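Local coordinates for protein putative polyketide cyclase (Acidithiobacillus ferrooxidans, PDB 3F9S) that is a putative polyketide cyclase of the SnoaL-like family, which probably catalyses ring closure of a polyketide-type substrate, at residues L77-G81 with D82-M86. Numbering follows the deposited sequence.
Sequences LFADG and DAVVM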
ATOM      1  N   LEU A  77      12.608   2.988  -0.059  1.00 25.24           N
ATOM      2  CA  LEU A  77      12.948   1.568   0.081  1.00 25.19           C
ATOM      3  C   LEU A  77      13.216   1.389   1.554  1.00 24.20           C
ATOM      4  O   LEU A  77      14.034   2.113   2.104  1.00 22.99           O
ATOM      5  CB  LEU A  77      14.174   1.192  -0.728  1.00 26.59           C
ATOM      6  CG  LEU A  77      13.951   1.168  -2.231  1.00 25.82           C
ATOM      7  CD1 LEU A  77      15.264   0.982  -2.949  1.00 27.63           C
ATOM      8  CD2 LEU A  77      12.963   0.080  -2.634  1.00 26.73           C
ATOM      9  N   PHE A  78      12.491   0.462   2.174  1.00 22.79           N
ATOM     10  CA  PHE A  78      12.552   0.246   3.613  1.00 23.75           C
ATOM     11  C   PHE A  78      12.884  -1.222   3.819  1.00 23.86           C
ATOM     12  O   PHE A  78      12.031  -2.067   3.612  1.00 24.90           O
ATOM     13  CB  PHE A  78      11.221   0.644   4.236  1.00 24.78           C
ATOM     14  CG  PHE A  78      10.776   2.000   3.822  1.00 24.94           C
ATOM     15  CD1 PHE A  78      11.193   3.127   4.518  1.00 24.57           C
ATOM     16  CD2 PHE A  78       9.956   2.160   2.701  1.00 26.54           C
ATOM     17  CE1 PHE A  78      10.779   4.403   4.108  1.00 23.41           C
ATOM     18  CE2 PHE A  78       9.572   3.422   2.294  1.00 25.39           C
ATOM     19  CZ  PHE A  78       9.970   4.533   2.998  1.00 25.37           C
ATOM     20  N   ALA A  79      14.134  -1.506   4.182  1.00 23.52           N
ATOM     21  CA  ALA A  79      14.657  -2.862   4.304  1.00 24.03           C
ATOM     22  C   ALA A  79      14.535  -3.302   5.750  1.00 25.54           C
ATOM     23  O   ALA A  79      14.920  -2.572   6.652  1.00 26.76           O
ATOM     24  CB  ALA A  79      16.135  -2.950   3.866  1.00 24.63           C
ATOM     25  N   ASP A  80      13.968  -4.480   5.971  1.00 26.39           N
ATOM     26  CA  ASP A  80      13.907  -5.033   7.317  1.00 26.55           C
ATOM     27  C   ASP A  80      13.859  -6.531   7.169  1.00 27.53           C
ATOM     28  O   ASP A  80      12.918  -7.062   6.586  1.00 25.40           O
ATOM     29  CB  ASP A  80      12.679  -4.532   8.060  1.00 26.31           C
ATOM     30  CG  ASP A  80      12.618  -5.007   9.490  1.00 26.54           C
ATOM     31  OD1 ASP A  80      13.407  -5.880   9.906  1.00 32.89           O
ATOM     32  OD2 ASP A  80      11.805  -4.455  10.242  1.00 26.67           O
ATOM     33  N   GLY A  81      14.883  -7.195   7.703  1.00 30.75           N
ATOM     34  CA  GLY A  81      14.956  -8.654   7.676  1.00 30.64           C
ATOM     35  C   GLY A  81      15.071  -9.129   6.250  1.00 30.38           C
ATOM     36  O   GLY A  81      15.852  -8.572   5.483  1.00 34.45           O
ATOM     37  N   ASP A  82      14.214 -10.084   5.886  1.00 28.64           N
ATOM     38  CA  ASP A  82      14.131 -10.657   4.540  1.00 28.50           C
ATOM     39  C   ASP A  82      13.260  -9.891   3.554  1.00 27.07           C
ATOM     40  O   ASP A  82      12.943 -10.412   2.479  1.00 28.26           O
ATOM     41  CB  ASP A  82      13.652 -12.130   4.630  1.00 31.00           C
ATOM     42  CG  ASP A  82      12.183 -12.303   5.086  1.00 37.29           C
ATOM     43  OD1 ASP A  82      11.532 -11.356   5.585  1.00 43.64           O
ATOM     44  OD2 ASP A  82      11.674 -13.443   4.980  1.00 40.14           O
ATOM     45  N   ALA A  83      12.888  -8.663   3.905  1.00 25.56           N
ATOM     46  CA  ALA A  83      11.977  -7.879   3.094  1.00 25.04           C
ATOM     47  C   ALA A  83      12.499  -6.484   2.841  1.00 24.39           C
ATOM     48  O   ALA A  83      13.257  -5.932   3.632  1.00 24.09           O
ATOM     49  CB  ALA A  83      10.628  -7.797   3.755  1.00 25.56           C
ATOM     50  N   VAL A  84      12.082  -5.941   1.707  1.00 24.55           N
ATOM     51  CA  VAL A  84      12.307  -4.551   1.389  1.00 24.01           C
ATOM     52  C   VAL A  84      10.968  -4.045   0.886  1.00 22.64           C
ATOM     53  O   VAL A  84      10.429  -4.572  -0.069  1.00 24.80           O
ATOM     54  CB  VAL A  84      13.383  -4.295   0.358  1.00 25.33           C
ATOM     55  CG1 VAL A  84      13.562  -2.770   0.168  1.00 26.01           C
ATOM     56  CG2 VAL A  84      14.713  -4.936   0.817  1.00 23.84           C
ATOM     57  N   VAL A  85      10.446  -3.042   1.563  1.00 23.34           N
ATOM     58  CA  VAL A  85       9.217  -2.392   1.141  1.00 23.34           C
ATOM     59  C   VAL A  85       9.609  -1.264   0.201  1.00 23.41           C
ATOM     60  O   VAL A  85      10.503  -0.476   0.527  1.00 24.91           O
ATOM     61  CB  VAL A  85       8.425  -1.814   2.298  1.00 22.23           C
ATOM     62  CG1 VAL A  85       7.088  -1.247   1.755  1.00 24.40           C
ATOM     63  CG2 VAL A  85       8.135  -2.862   3.388  1.00 25.82           C
HETATM   64  N   MSE A  86       8.948  -1.185  -0.957  1.00 24.58           N
HETATM   65  CA  MSE A  86       9.179  -0.158  -1.934  1.00 25.25           C
HETATM   66  C   MSE A  86       7.884   0.623  -2.039  1.00 24.47           C
HETATM   67  O   MSE A  86       6.828   0.030  -2.239  1.00 26.07           O
HETATM   68  CB  MSE A  86       9.467  -0.800  -3.291  1.00 25.46           C
HETATM   69  CG  MSE A  86       9.824   0.160  -4.374  1.00 25.74           C
HETATM   70 SE   MSE A  86       9.887  -1.051  -5.938  0.75 38.49          SE
HETATM   71  CE  MSE A  86       8.140  -1.156  -6.542  1.00 45.34           C
TER
HETATM   72  O   HOH W   1      10.848  -8.508   7.478  1.00 30.48           O
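Phe78 and Val85 exchange two backbone hydrogen bonds, Phe78 N to Val85 O at 2.7 Å and Val85 N to Phe78 O at 2.8 Å; the first lies in the carbonyl plane. Nearer the bend, Asp80 N reaches Ala83 O at 2.8 Å, whereas the return bond from Ala83 N to Asp80 O is longer, 3.1 Å, its donor standing above the carbonyl plane. Asp80 O also accepts a hydrogen bond from a water, which donates weakly to Asp82 OD1 as well. CA-H...O contacts add to these, Leu77 CA pointing its hydrogen at Val85 O and Val84 CA at Phe78 O. This is a beta hairpin with a two-residue loop, Gly81 and Asp82, in a type II' turn from Asp80 to Ala83; Gly81 supplies the positive phi (65°), where a CB would clash with Asp82 N. It joins strands 71-80 and 83-93 of the NTF2-like curved sheet. On the face bearing Leu77, Ala79, Val84 and Met86, packed against helix 8-21, Leu77 and Met86 run side by side, with Leu77 CD2 3.6 Å from Met86 CG. Val84 uses both branches: CG1, anti to the backbone N (chi1 -177°), meets Leu77 CD2 at 4.0 Å, and CG2 meets Ala79 CB at 3.9 Å. With an alanine at Val84 both methyls go, which would probably leave Leu77 CD2 and Ala79 CB without these neighbours and open a gap beneath the helix. Phe78, Ala83 and Val85 face the second subunit, Phe78 packing on its Val85, while Asp80 OD2 salt-bridges Lys9 of that subunit.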